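Tyrosine specific protein phosphatase (Trypanosoma cruzi, PDB 4AZ1) probably hydrolyses phosphotyrosine in proteins, as expected of a cysteine-dependent protein tyrosine phosphatase. Local coordinates at residues I37-L43 / L55-L61; N78-L84 / A262-R267; L84-F90 / Y240-H245; G231-T235 / Q276-I280. All blocks are in the same frame, centred on the assembly; numbering follows the deposited sequence.

Contact 1: I37-L43 / L55-L61; sequences ISFATSL and LANEATL
Glu-58 reaches from a turn onto the first turn of helix 40-44 and meets Thr-41 there with both carboxylate oxygens. Glu-58 CB rests beside Ser-38, 3.7 Å from Ser-38 OG, while the backbone N of Glu-58 donates to Ser-38 O at 3.0 Å. CG skirts the same serine, and a bend at chi2 (65°) lets the Glu-58 side chain cross that of Thr-41 at about a right angle, bringing the carboxylate to it. Glu-58 OE1 accepts Thr-41 N at 2.7 Å in a nearly straight bond (167°), approached from the syn side but tilted out of the carboxylate plane. Glu-58 OE2 takes the hydroxyl of Thr-41 OG1 at 2.8 Å through its syn lone pair. A water also donates to Glu-58 OE1, and it joins Ser-42 N to Ala-56 O.

Further along, Ser-42 OG accepts Ala-56 N at 3.0 Å and pairs with Tyr-76 OH as well, a small hydroxyl suited to a buried place between two partners. Phe-39, the N-cap residue, turns a ring edge to Ala-56 O, and Phe-39 CD1 lies 3.5 Å from Leu-55 CB. Leu-55 CD1 reaches over to Leu-43 CG, also at 3.5 Å, so the two leucines pack together at the margin. The two segments bracket the loop that holds the KNRY sequence, which in related phosphatases recognises phosphotyrosine. An acid at a helix start can accept the backbone N-H groups that the first turn leaves without helical acceptors, and the helix dipole would probably favour its negative charge.

Contact 2: N78-L84 / A262-R267; sequences NGNLIDL and AMRRQR. With FMT (formic acid), chain H.
Ile-82 is a bump that fits between the CB atoms of Gln-266 and Arg-267: Ile-82 CD1 lies 4.0 Å from both Gln-266 CB and Arg-267 CB. A second bump is Leu-84, whose CD2 settles against Ala-262 CB at 3.8 Å, where the small methyl makes a shallow seat walled by Met-263 CG. Between these apolar points Gln-266, extended beyond CG, lays its amide against the backbone of Asp-83. Gln-266 OE1 accepts Asp-83 N at 2.7 Å (170°), and Gln-266 NE2 donates to Asp-83 O at 3.0 Å, from above the carbonyl plane, and to Ala-262 O of its own helix. Glutamine suits the place because it has both a donor and an acceptor for a peptide.

Arg-267 runs out extended, with CG anti to the backbone N (chi1 -179°), and crosses the side chain of Asn-80 at about a right angle. Arg-267 NH1 meets Asn-80 OD1 at 2.8 Å near the guanidinium plane and Asn-78 OD1 at 3.3 Å. The ND2 of Asn-78 is held by Ile-54 O, while Arg-267 NE and NH2 bind Gly-229 O and Ala-228 O. This is strand-helix packing at one end of the mixed sheet of the protein tyrosine phosphatase fold, tied by arginine to the signature loop.

Contact 3: L84-F90 / Y240-H245; sequences LDLPHKF and YAALTH
Tyr-240 presents one ring face to Phe-90, while Thr-244 OG1 sits over the centre of the other, 3.6 Å above the plane. With CG anti to the backbone N (chi1 167°), the Tyr-240 ring is carried toward the loop. The Phe-90 ring comes edge-on in a T-shaped pair, with centroids 5.0 Å apart and planes at 68°. Its CE1 and CZ lead, and Phe-90 CE1 lies 3.4 Å from Tyr-240 CD2. The Thr-244 hydroxyl donates to Tyr-240 O of its own helix. At the phenol's far end His-88 ND1 donates to Tyr-240 OH at 3.1 Å (154°), with the oxygen in the imidazole plane, and the backbone N of His-88 adds a bond to the same oxygen at 3.3 Å. His-88 NE2 is bound to Ser-216 O, so the imidazole is fixed at both ends.

These three residues form an aromatic cluster that joins the loop between strands 79-82 and 90-93 to helix 232-247, with Val-213 of helix 203-215 touching both Phe-90 and Tyr-240. Beside the rings Leu-86 CD1 lies 3.6 Å from Ala-241 CB, which Leu-84 CD1 also touches, since a methyl allows close approach to the helix. Leu-86 and Thr-244 slide past each other in opposite directions, Leu-86 CD2 3.7 Å from Thr-244 CG2. Tyr-240 thus pairs an apolar ring with a polar tip gripped by two N-H donors. With NE2 on a carbonyl and ND1 directed at Tyr-240 OH, the His-88 ring may carry both protons and so be cationic, which would probably strengthen the bond to the phenol oxygen.

Contact 4: G231-T235 / Q276-I280; sequences GRTGT and QYFVI. With FMT (formic acid), chain D.
Gly-231 precedes helix 232-247 at its N-cap with phi/psi near -94°/-93°, and the two segments come closest at Thr-235 and Gln-276, whose CA atoms are 5.8 Å apart. Glycine lets the carboxamide of Gln-276 lie against the chain: Gln-276 OE1 is 3.2 Å from Gly-231 CA. That oxygen is bound by Arg-273 N, which fixes the amide. The amide plane lies nearly parallel to the guanidinium of Arg-232, whose CG passes 4.0 Å from Gln-276 NE2.

Gly-231 and Arg-232 belong to the signature loop of protein tyrosine phosphatases (HCSAGIGRTG), Arg-232 being its arginine, with a glutamine of the kind found in the family's Q-loop beside it. Arg-232 NH2 donates to formate O1, which lies at the edge of the guanidinium near its plane, at 2.7 Å (165°), and the backbone N atoms of Ser-227 and Ala-228 bind the same formate, consistent with an anion pocket. Arg-232 NH1 forms a salt bridge to Glu-124.

Deeper in, Thr-235 uses both branches. Thr-235 OG1 donates to Gln-276 O at 2.8 Å from above the carbonyl plane, satisfying the buried hydroxyl. Thr-235 CG2, anti to the backbone N, packs 3.8 Å from Val-279 CG1, and Ile-280 CG1 closes that flank.

Contact 4 is wholly buried, its centre about 9 Å from the centre of the chain, while contacts 2 and 3 are partly exposed and contact 1 lies farthest out, its centre about 18 Å from the chain's. Contacts 3 and 4 share helix 232-247, and contact 2 adds helix 255-266, which touches contact 4 where Met-263 CE lies 3.5 Å from Gly-234 O. Contacts 2 and 3 share Leu-84 and a probable bond from Ile-82 N to Phe-90 O. Contacts 1 and 2 meet at Thr-60, whose OG1 probably bonds Gln-266 O. Chemistry follows place: carboxylate and water at the periphery, amide and guanidinium at the sheet's edge, aromatic packing at the loop, compact helix contacts at the anion-binding centre.

Contact 1: I37-L43 / L55-L61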
loop_
_atom_site.group_PDB
_atom_site.type_symbol
_atom_site.label_atom_id
_atom_site.label_comp_id
_atom_site.label_asym_id
_atom_site.label_seq_id
_atom_site.Cartn_x
_atom_site.Cartn_y
_atom_site.Cartn_z
ATOM N N ILE A 37 19.824 -12.565 18.637
ATOM C CA ILE A 37 18.816 -11.508 18.660
ATOM C C ILE A 37 17.466 -11.974 18.117
ATOM O O ILE A 37 17.409 -12.662 17.090
ATOM C CB ILE A 37 19.285 -10.310 17.823
ATOM C CG1 ILE A 37 20.693 -9.900 18.254
ATOM C CG2 ILE A 37 18.307 -9.153 17.938
ATOM C CD1 ILE A 37 21.240 -8.711 17.506
ATOM N N SER A 38 16.383 -11.596 18.797
ATOM C CA SER A 38 15.037 -11.888 18.310
ATOM C C SER A 38 14.592 -10.946 17.182
ATOM O O SER A 38 14.694 -9.717 17.298
ATOM C CB SER A 38 14.020 -11.839 19.452
ATOM O OG SER A 38 12.724 -12.167 18.975
ATOM N N PHE A 39 14.092 -11.537 16.098
ATOM C CA PHE A 39 13.485 -10.795 15.001
ATOM C C PHE A 39 12.101 -11.349 14.696
ATOM O O PHE A 39 11.647 -11.295 13.549
ATOM C CB PHE A 39 14.349 -10.914 13.752
ATOM C CG PHE A 39 15.685 -10.247 13.878
ATOM C CD1 PHE A 39 15.807 -8.882 13.668
ATOM C CD2 PHE A 39 16.822 -10.980 14.224
ATOM C CE1 PHE A 39 17.058 -8.240 13.779
ATOM C CE2 PHE A 39 18.063 -10.354 14.344
ATOM C CZ PHE A 39 18.178 -8.975 14.113
ATOM N N ALA A 40 11.437 -11.862 15.735
ATOM C CA ALA A 40 10.180 -12.600 15.606
ATOM C C ALA A 40 9.152 -11.954 14.688
ATOM O O ALA A 40 8.734 -12.550 13.692
ATOM C CB ALA A 40 9.563 -12.850 16.994
ATOM N N THR A 41 8.733 -10.742 15.031
ATOM C CA THR A 41 7.676 -10.071 14.277
ATOM C C THR A 41 8.106 -9.753 12.857
ATOM O O THR A 41 7.336 -9.918 11.901
ATOM C CB THR A 41 7.228 -8.788 14.980
ATOM O OG1 THR A 41 6.745 -9.119 16.291
ATOM C CG2 THR A 41 6.113 -8.105 14.186
ATOM N N SER A 42 9.345 -9.302 12.719
ATOM C CA SER A 42 9.873 -8.937 11.423
ATOM C C SER A 42 9.941 -10.172 10.523
ATOM O O SER A 42 9.677 -10.091 9.313
ATOM C CB SER A 42 11.255 -8.318 11.606
ATOM O OG SER A 42 11.709 -7.771 10.402
ATOM N N LEU A 43 10.273 -11.316 11.123
ATOM C CA LEU A 43 10.419 -12.566 10.374
ATOM C C LEU A 43 9.106 -13.161 9.850
ATOM O O LEU A 43 9.083 -13.764 8.776
ATOM C CB LEU A 43 11.161 -13.612 11.209
ATOM C CG LEU A 43 12.647 -13.746 10.881
ATOM C CD1 LEU A 43 13.382 -14.599 11.915
ATOM C CD2 LEU A 43 12.833 -14.313 9.479
ATOM N N LEU A 55 16.261 -7.318 8.803
ATOM C CA LEU A 55 15.126 -7.473 9.704
ATOM C C LEU A 55 15.210 -6.480 10.857
ATOM O O LEU A 55 16.305 -6.070 11.249
ATOM C CB LEU A 55 15.095 -8.898 10.257
ATOM C CG LEU A 55 15.079 -10.036 9.237
ATOM C CD1 LEU A 55 15.106 -11.384 9.947
ATOM C CD2 LEU A 55 13.866 -9.939 8.320
ATOM N N ALA A 56 14.054 -6.098 11.395
ATOM C CA ALA A 56 13.986 -5.159 12.524
ATOM C C ALA A 56 14.022 -5.894 13.865
ATOM O O ALA A 56 13.240 -6.823 14.065
ATOM C CB ALA A 56 12.706 -4.333 12.419
ATOM N N ASN A 57 14.901 -5.475 14.783
ATOM C CA ASN A 57 14.948 -6.072 16.129
ATOM C C ASN A 57 13.608 -6.005 16.842
ATOM O O ASN A 57 12.949 -4.966 16.823
ATOM C CB ASN A 57 15.981 -5.380 17.031
ATOM C CG ASN A 57 17.360 -5.320 16.413
ATOM O OD1 ASN A 57 17.515 -5.059 15.218
ATOM N ND2 ASN A 57 18.374 -5.554 17.231
ATOM N N GLU A 58 13.225 -7.102 17.490
ATOM C CA GLU A 58 11.957 -7.176 18.202
ATOM C C GLU A 58 11.890 -6.169 19.348
ATOM O O GLU A 58 10.884 -5.482 19.527
ATOM C CB GLU A 58 11.767 -8.590 18.760
ATOM C CG GLU A 58 10.386 -8.862 19.326
ATOM C CD GLU A 58 9.307 -8.817 18.258
ATOM O OE1 GLU A 58 9.591 -9.212 17.103
ATOM O OE2 GLU A 58 8.171 -8.395 18.574
ATOM N N ALA A 59 12.969 -6.085 20.120
ATOM C CA ALA A 59 12.993 -5.280 21.341
ATOM C C ALA A 59 12.682 -3.803 21.117
ATOM O O ALA A 59 12.135 -3.145 21.999
ATOM C CB ALA A 59 14.334 -5.426 22.035
ATOM N N THR A 60 13.049 -3.287 19.946
ATOM C CA THR A 60 12.868 -1.874 19.644
ATOM C C THR A 60 11.989 -1.669 18.406
ATOM O O THR A 60 11.972 -0.586 17.809
ATOM C CB THR A 60 14.227 -1.182 19.434
ATOM O OG1 THR A 60 14.909 -1.800 18.341
ATOM C CG2 THR A 60 15.089 -1.294 20.686
ATOM N N LEU A 61 11.254 -2.711 18.032
ATOM C CA LEU A 61 10.385 -2.660 16.858
ATOM C C LEU A 61 9.367 -1.519 16.983
ATOM O O LEU A 61 8.696 -1.393 18.004
ATOM C CB LEU A 61 9.659 -3.997 16.689
ATOM C CG LEU A 61 8.695 -4.095 15.500
ATOM C CD1 LEU A 61 9.474 -4.079 14.194
ATOM C CD2 LEU A 61 7.871 -5.338 15.598
HETATM O O HOH W 1 15.222 -8.140 19.764
HETATM O O HOH W 2 10.984 -8.151 14.904
#

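Contact 2: N78-L84 / A262-R267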
loop_
_atom_site.group_PDB
_atom_site.type_symbol
_atom_site.label_atom_id
_atom_site.label_comp_id
_atom_site.label_asym_id
_atom_site.label_seq_id
_atom_site.Cartn_x
_atom_site.Cartn_y
_atom_site.Cartn_z
ATOM N N ASN A 78 9.016 -2.368 8.778
ATOM C CA ASN A 78 10.333 -2.898 9.127
ATOM C C ASN A 78 11.136 -1.720 9.681
ATOM O O ASN A 78 11.855 -1.042 8.936
ATOM C CB ASN A 78 10.991 -3.479 7.875
ATOM C CG ASN A 78 12.324 -4.141 8.147
ATOM O OD1 ASN A 78 13.123 -3.671 8.958
ATOM N ND2 ASN A 78 12.582 -5.233 7.439
ATOM N N GLY A 79 10.976 -1.441 10.975
ATOM C CA GLY A 79 11.591 -0.254 11.550
ATOM C C GLY A 79 11.814 -0.331 13.045
ATOM O O GLY A 79 11.165 -1.113 13.742
ATOM N N ASN A 80 12.737 0.488 13.544
ATOM C CA ASN A 80 13.056 0.485 14.967
ATOM C C ASN A 80 13.156 1.891 15.529
ATOM O O ASN A 80 13.551 2.831 14.822
ATOM C CB ASN A 80 14.374 -0.243 15.221
ATOM C CG ASN A 80 14.324 -1.701 14.811
ATOM O OD1 ASN A 80 14.616 -2.042 13.661
ATOM N ND2 ASN A 80 13.969 -2.577 15.757
ATOM N N LEU A 81 12.802 2.027 16.803
ATOM C CA LEU A 81 12.925 3.292 17.520
ATOM C C LEU A 81 14.389 3.511 17.895
ATOM O O LEU A 81 14.964 2.711 18.612
ATOM C CB LEU A 81 12.083 3.258 18.804
ATOM C CG LEU A 81 11.977 4.573 19.580
ATOM C CD1 LEU A 81 11.359 5.632 18.704
ATOM C CD2 LEU A 81 11.173 4.434 20.883
ATOM N N ILE A 82 15.002 4.583 17.410
ATOM C CA ILE A 82 16.369 4.855 17.826
ATOM C C ILE A 82 16.404 5.944 18.885
ATOM O O ILE A 82 15.979 7.070 18.633
ATOM C CB ILE A 82 17.256 5.263 16.650
ATOM C CG1 ILE A 82 17.065 4.291 15.476
ATOM C CG2 ILE A 82 18.729 5.314 17.106
ATOM C CD1 ILE A 82 17.610 2.896 15.732
ATOM N N ASP A 83 16.922 5.609 20.064
ATOM C CA ASP A 83 16.998 6.559 21.168
ATOM C C ASP A 83 18.448 6.648 21.644
ATOM O O ASP A 83 19.025 5.653 22.088
ATOM C CB ASP A 83 16.079 6.103 22.312
ATOM C CG ASP A 83 16.102 7.050 23.521
ATOM O OD1 ASP A 83 16.122 8.293 23.345
ATOM O OD2 ASP A 83 16.078 6.537 24.660
ATOM N N LEU A 84 19.043 7.833 21.535
ATOM C CA LEU A 84 20.423 8.036 21.979
ATOM C C LEU A 84 20.540 9.070 23.104
ATOM O O LEU A 84 21.601 9.678 23.264
ATOM C CB LEU A 84 21.301 8.460 20.799
ATOM C CG LEU A 84 21.363 7.479 19.624
ATOM C CD1 LEU A 84 21.625 8.192 18.302
ATOM C CD2 LEU A 84 22.425 6.419 19.874
ATOM N N ALA A 262 25.860 2.163 19.677
ATOM C CA ALA A 262 24.555 2.235 20.342
ATOM C C ALA A 262 23.377 2.166 19.361
ATOM O O ALA A 262 22.315 1.638 19.695
ATOM C CB ALA A 262 24.463 3.480 21.208
ATOM N N MET A 263 23.550 2.713 18.162
ATOM C CA MET A 263 22.514 2.586 17.144
ATOM C C MET A 263 22.373 1.121 16.744
ATOM O O MET A 263 21.264 0.617 16.584
ATOM C CB MET A 263 22.858 3.417 15.903
ATOM C CG MET A 263 22.712 4.918 16.073
ATOM S SD MET A 263 22.837 5.771 14.482
ATOM C CE MET A 263 24.435 5.168 13.903
ATOM N N ARG A 264 23.508 0.448 16.572
ATOM C CA ARG A 264 23.519 -0.961 16.181
ATOM C C ARG A 264 22.813 -1.891 17.172
ATOM O O ARG A 264 22.246 -2.911 16.775
ATOM C CB ARG A 264 24.961 -1.434 15.927
ATOM C CG ARG A 264 25.356 -1.248 14.489
ATOM C CD ARG A 264 26.834 -1.467 14.188
ATOM N NE ARG A 264 27.039 -1.292 12.746
ATOM C CZ ARG A 264 27.248 -2.288 11.892
ATOM N NH1 ARG A 264 27.335 -3.538 12.341
ATOM N NH2 ARG A 264 27.397 -2.035 10.593
ATOM N N ARG A 265 22.841 -1.541 18.456
ATOM C CA ARG A 265 22.150 -2.345 19.462
ATOM C C ARG A 265 20.644 -2.197 19.319
ATOM O O ARG A 265 19.882 -3.030 19.814
ATOM C CB ARG A 265 22.553 -1.933 20.886
ATOM C CG ARG A 265 23.950 -2.349 21.314
ATOM C CD ARG A 265 24.193 -2.039 22.803
ATOM N NE ARG A 265 24.440 -0.615 23.059
ATOM C CZ ARG A 265 25.646 -0.042 23.037
ATOM N NH1 ARG A 265 26.734 -0.759 22.763
ATOM N NH2 ARG A 265 25.769 1.254 23.290
ATOM N N GLN A 266 20.212 -1.130 18.657
ATOM C CA GLN A 266 18.782 -0.838 18.578
ATOM C C GLN A 266 18.194 -1.206 17.216
ATOM O O GLN A 266 16.990 -1.406 17.083
ATOM C CB GLN A 266 18.533 0.637 18.897
ATOM C CG GLN A 266 18.899 1.054 20.320
ATOM C CD GLN A 266 18.768 2.554 20.514
ATOM O OE1 GLN A 266 17.663 3.082 20.643
ATOM N NE2 GLN A 266 19.899 3.252 20.515
ATOM N N ARG A 267 19.055 -1.284 16.206
ATOM C CA ARG A 267 18.661 -1.774 14.882
ATOM C C ARG A 267 19.879 -2.421 14.232
ATOM O O ARG A 267 20.820 -1.734 13.828
ATOM C CB ARG A 267 18.133 -0.638 13.993
ATOM C CG ARG A 267 17.682 -1.088 12.589
ATOM C CD ARG A 267 16.837 -0.007 11.913
ATOM N NE ARG A 267 16.572 -0.268 10.492
ATOM C CZ ARG A 267 15.539 -0.967 10.023
ATOM N NH1 ARG A 267 14.666 -1.517 10.866
ATOM N NH2 ARG A 267 15.391 -1.133 8.707
HETATM C C FMT H . 8.350 0.224 6.058
HETATM O O1 FMT H . 8.340 -0.959 6.429
HETATM O O2 FMT H . 8.990 1.142 6.594
#

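Contact 3: L84-F90 / Y240-H245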
loop_
_atom_site.group_PDB
_atom_site.type_symbol
_atom_site.label_atom_id
_atom_site.label_comp_id
_atom_site.label_asym_id
_atom_site.label_seq_id
_atom_site.Cartn_x
_atom_site.Cartn_y
_atom_site.Cartn_z
ATOM N N LEU A 84 19.043 7.833 21.535
ATOM C CA LEU A 84 20.423 8.036 21.979
ATOM C C LEU A 84 20.540 9.070 23.104
ATOM O O LEU A 84 21.601 9.678 23.264
ATOM C CB LEU A 84 21.301 8.460 20.799
ATOM C CG LEU A 84 21.363 7.479 19.624
ATOM C CD1 LEU A 84 21.625 8.192 18.302
ATOM C CD2 LEU A 84 22.425 6.419 19.874
ATOM N N ASP A 85 19.465 9.269 23.868
ATOM C CA ASP A 85 19.466 10.236 24.979
ATOM C C ASP A 85 19.687 11.645 24.442
ATOM O O ASP A 85 20.447 12.431 25.007
ATOM C CB ASP A 85 20.550 9.904 26.022
ATOM C CG ASP A 85 20.308 8.583 26.728
ATOM O OD1 ASP A 85 19.139 8.288 27.054
ATOM O OD2 ASP A 85 21.294 7.846 26.963
ATOM N N LEU A 86 19.032 11.951 23.331
ATOM C CA LEU A 86 19.165 13.251 22.691
ATOM C C LEU A 86 17.772 13.861 22.584
ATOM O O LEU A 86 16.790 13.195 22.933
ATOM C CB LEU A 86 19.816 13.087 21.323
ATOM C CG LEU A 86 21.227 12.506 21.376
ATOM C CD1 LEU A 86 21.740 12.336 19.969
ATOM C CD2 LEU A 86 22.157 13.388 22.186
ATOM N N PRO A 87 17.678 15.140 22.163
ATOM C CA PRO A 87 16.347 15.759 22.122
ATOM C C PRO A 87 15.400 15.056 21.165
ATOM O O PRO A 87 14.197 15.025 21.414
ATOM C CB PRO A 87 16.649 17.177 21.635
ATOM C CG PRO A 87 17.983 17.471 22.242
ATOM C CD PRO A 87 18.745 16.160 22.058
ATOM N N HIS A 88 15.937 14.497 20.089
ATOM C CA HIS A 88 15.101 13.763 19.145
ATOM C C HIS A 88 15.352 12.260 19.175
ATOM O O HIS A 88 16.500 11.803 19.300
ATOM C CB HIS A 88 15.280 14.292 17.711
ATOM C CG HIS A 88 14.729 15.665 17.508
ATOM N ND1 HIS A 88 15.470 16.807 17.743
ATOM C CD2 HIS A 88 13.501 16.087 17.120
ATOM C CE1 HIS A 88 14.724 17.867 17.495
ATOM N NE2 HIS A 88 13.527 17.459 17.112
ATOM N N LYS A 89 14.262 11.505 19.067
ATOM C CA LYS A 89 14.316 10.077 18.795
ATOM C C LYS A 89 14.005 9.918 17.323
ATOM O O LYS A 89 13.466 10.836 16.686
ATOM C CB LYS A 89 13.260 9.316 19.602
ATOM C CG LYS A 89 13.364 9.474 21.103
ATOM C CD LYS A 89 12.553 8.388 21.801
ATOM C CE LYS A 89 12.578 8.557 23.318
ATOM N NZ LYS A 89 12.041 7.355 24.032
ATOM N N PHE A 90 14.331 8.750 16.781
ATOM C CA PHE A 90 14.163 8.524 15.363
ATOM C C PHE A 90 13.486 7.191 15.134
ATOM O O PHE A 90 13.574 6.290 15.973
ATOM C CB PHE A 90 15.531 8.565 14.684
ATOM C CG PHE A 90 16.177 9.916 14.750
ATOM C CD1 PHE A 90 16.964 10.276 15.845
ATOM C CD2 PHE A 90 15.959 10.853 13.740
ATOM C CE1 PHE A 90 17.544 11.541 15.916
ATOM C CE2 PHE A 90 16.535 12.121 13.803
ATOM C CZ PHE A 90 17.330 12.466 14.894
ATOM N N TYR A 240 23.668 13.331 13.221
ATOM C CA TYR A 240 22.846 14.126 14.139
ATOM C C TYR A 240 23.358 13.952 15.564
ATOM O O TYR A 240 23.581 14.932 16.283
ATOM C CB TYR A 240 21.373 13.711 14.087
ATOM C CG TYR A 240 20.565 14.298 15.237
ATOM C CD1 TYR A 240 20.080 15.603 15.178
ATOM C CD2 TYR A 240 20.299 13.552 16.392
ATOM C CE1 TYR A 240 19.353 16.161 16.247
ATOM C CE2 TYR A 240 19.572 14.101 17.461
ATOM C CZ TYR A 240 19.101 15.405 17.375
ATOM O OH TYR A 240 18.381 15.943 18.419
ATOM N N ALA A 241 23.509 12.695 15.976
ATOM C CA ALA A 241 23.971 12.397 17.333
ATOM C C ALA A 241 25.347 12.990 17.571
ATOM O O ALA A 241 25.557 13.728 18.532
ATOM C CB ALA A 241 23.993 10.905 17.573
ATOM N N ALA A 242 26.286 12.670 16.685
ATOM C CA ALA A 242 27.641 13.166 16.842
ATOM C C ALA A 242 27.685 14.690 16.920
ATOM O O ALA A 242 28.427 15.248 17.737
ATOM C CB ALA A 242 28.552 12.640 15.720
ATOM N N LEU A 243 26.887 15.366 16.096
ATOM C CA LEU A 243 26.893 16.829 16.092
ATOM C C LEU A 243 26.246 17.424 17.338
ATOM O O LEU A 243 26.618 18.513 17.770
ATOM C CB LEU A 243 26.247 17.397 14.821
ATOM C CG LEU A 243 27.130 17.290 13.573
ATOM C CD1 LEU A 243 26.309 17.401 12.297
ATOM C CD2 LEU A 243 28.208 18.361 13.602
ATOM N N THR A 244 25.283 16.709 17.910
ATOM C CA THR A 244 24.664 17.144 19.161
ATOM C C THR A 244 25.700 17.086 20.282
ATOM O O THR A 244 25.774 17.993 21.114
ATOM C CB THR A 244 23.440 16.286 19.529
ATOM O OG1 THR A 244 22.459 16.357 18.483
ATOM C CG2 THR A 244 22.822 16.776 20.833
ATOM N N HIS A 245 26.514 16.034 20.302
ATOM C CA HIS A 245 27.607 15.970 21.280
ATOM C C HIS A 245 28.569 17.143 21.121
ATOM O O HIS A 245 29.018 17.733 22.110
ATOM C CB HIS A 245 28.350 14.632 21.184
ATOM C CG HIS A 245 27.593 13.499 21.798
ATOM N ND1 HIS A 245 27.516 13.312 23.162
ATOM C CD2 HIS A 245 26.841 12.522 21.239
ATOM C CE1 HIS A 245 26.765 12.256 23.415
ATOM N NE2 HIS A 245 26.347 11.754 22.264
HETATM O O HOH W 3 24.378 10.091 22.170
#

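Contact 4: G231-T235 / Q276-I280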
loop_
_atom_site.group_PDB
_atom_site.type_symbol
_atom_site.label_atom_id
_atom_site.label_comp_id
_atom_site.label_asym_id
_atom_site.label_seq_id
_atom_site.Cartn_x
_atom_site.Cartn_y
_atom_site.Cartn_z
ATOM N N GLY A 231 21.522 2.102 6.068
ATOM C CA GLY A 231 22.749 2.600 5.465
ATOM C C GLY A 231 22.902 4.101 5.601
ATOM O O GLY A 231 23.420 4.600 6.614
ATOM N N ARG A 232 22.451 4.814 4.578
ATOM C CA ARG A 232 22.406 6.264 4.608
ATOM C C ARG A 232 21.532 6.742 5.771
ATOM O O ARG A 232 21.777 7.798 6.352
ATOM C CB ARG A 232 21.879 6.790 3.248
ATOM C CG ARG A 232 22.897 6.585 2.096
ATOM C CD ARG A 232 22.279 6.814 0.722
ATOM N NE ARG A 232 21.451 5.687 0.311
ATOM C CZ ARG A 232 20.711 5.666 -0.797
ATOM N NH1 ARG A 232 20.693 6.709 -1.616
ATOM N NH2 ARG A 232 19.992 4.595 -1.085
ATOM N N THR A 233 20.510 5.957 6.102
ATOM C CA THR A 233 19.646 6.252 7.238
ATOM C C THR A 233 20.466 6.293 8.536
ATOM O O THR A 233 20.335 7.224 9.346
ATOM C CB THR A 233 18.569 5.167 7.372
ATOM O OG1 THR A 233 17.622 5.313 6.307
ATOM C CG2 THR A 233 17.866 5.269 8.726
ATOM N N GLY A 234 21.318 5.287 8.719
ATOM C CA GLY A 234 22.212 5.227 9.872
ATOM C C GLY A 234 23.216 6.370 9.944
ATOM O O GLY A 234 23.475 6.899 11.026
ATOM N N THR A 235 23.771 6.766 8.800
ATOM C CA THR A 235 24.698 7.896 8.761
ATOM C C THR A 235 24.026 9.193 9.203
ATOM O O THR A 235 24.589 9.973 9.995
ATOM C CB THR A 235 25.249 8.107 7.337
ATOM O OG1 THR A 235 26.040 6.975 6.954
ATOM C CG2 THR A 235 26.093 9.377 7.260
ATOM N N GLN A 276 29.864 5.035 4.471
ATOM C CA GLN A 276 28.771 5.684 5.202
ATOM C C GLN A 276 29.219 6.035 6.625
ATOM O O GLN A 276 28.808 7.049 7.166
ATOM C CB GLN A 276 27.505 4.805 5.213
ATOM C CG GLN A 276 26.792 4.748 3.840
ATOM C CD GLN A 276 25.880 3.535 3.723
ATOM O OE1 GLN A 276 25.797 2.730 4.656
ATOM N NE2 GLN A 276 25.210 3.386 2.571
ATOM N N TYR A 277 30.061 5.194 7.217
ATOM C CA TYR A 277 30.613 5.456 8.545
ATOM C C TYR A 277 31.601 6.624 8.449
ATOM O O TYR A 277 31.641 7.529 9.305
ATOM C CB TYR A 277 31.307 4.180 9.065
ATOM C CG TYR A 277 31.925 4.298 10.448
ATOM C CD1 TYR A 277 31.125 4.386 11.592
ATOM C CD2 TYR A 277 33.302 4.291 10.613
ATOM C CE1 TYR A 277 31.695 4.487 12.869
ATOM C CE2 TYR A 277 33.884 4.392 11.883
ATOM C CZ TYR A 277 33.068 4.482 13.004
ATOM O OH TYR A 277 33.638 4.572 14.262
ATOM N N PHE A 278 32.390 6.606 7.383
ATOM C CA PHE A 278 33.298 7.706 7.088
ATOM C C PHE A 278 32.563 9.054 7.027
ATOM O O PHE A 278 33.044 10.049 7.585
ATOM C CB PHE A 278 34.013 7.432 5.775
ATOM C CG PHE A 278 35.442 7.843 5.787
ATOM C CD1 PHE A 278 35.815 9.080 6.315
ATOM C CD2 PHE A 278 36.424 6.993 5.296
ATOM C CE1 PHE A 278 37.156 9.467 6.337
ATOM C CE2 PHE A 278 37.772 7.367 5.319
ATOM C CZ PHE A 278 38.137 8.607 5.839
ATOM N N VAL A 279 31.391 9.086 6.387
ATOM C CA VAL A 279 30.641 10.347 6.254
ATOM C C VAL A 279 30.362 11.017 7.619
ATOM O O VAL A 279 30.381 12.245 7.720
ATOM C CB VAL A 279 29.341 10.183 5.400
ATOM C CG1 VAL A 279 28.538 11.501 5.356
ATOM C CG2 VAL A 279 29.687 9.770 3.975
ATOM N N ILE A 280 30.149 10.229 8.675
ATOM C CA ILE A 280 29.924 10.850 9.980
ATOM C C ILE A 280 31.155 11.656 10.415
ATOM O O ILE A 280 31.010 12.788 10.863
ATOM C CB ILE A 280 29.505 9.849 11.080
ATOM C CG1 ILE A 280 28.293 9.030 10.629
ATOM C CG2 ILE A 280 29.192 10.592 12.405
ATOM C CD1 ILE A 280 28.043 7.797 11.487
HETATM C C FMT D . 20.067 1.263 0.777
HETATM O O1 FMT D . 19.589 2.348 0.438
HETATM O O2 FMT D . 19.522 0.505 1.584
#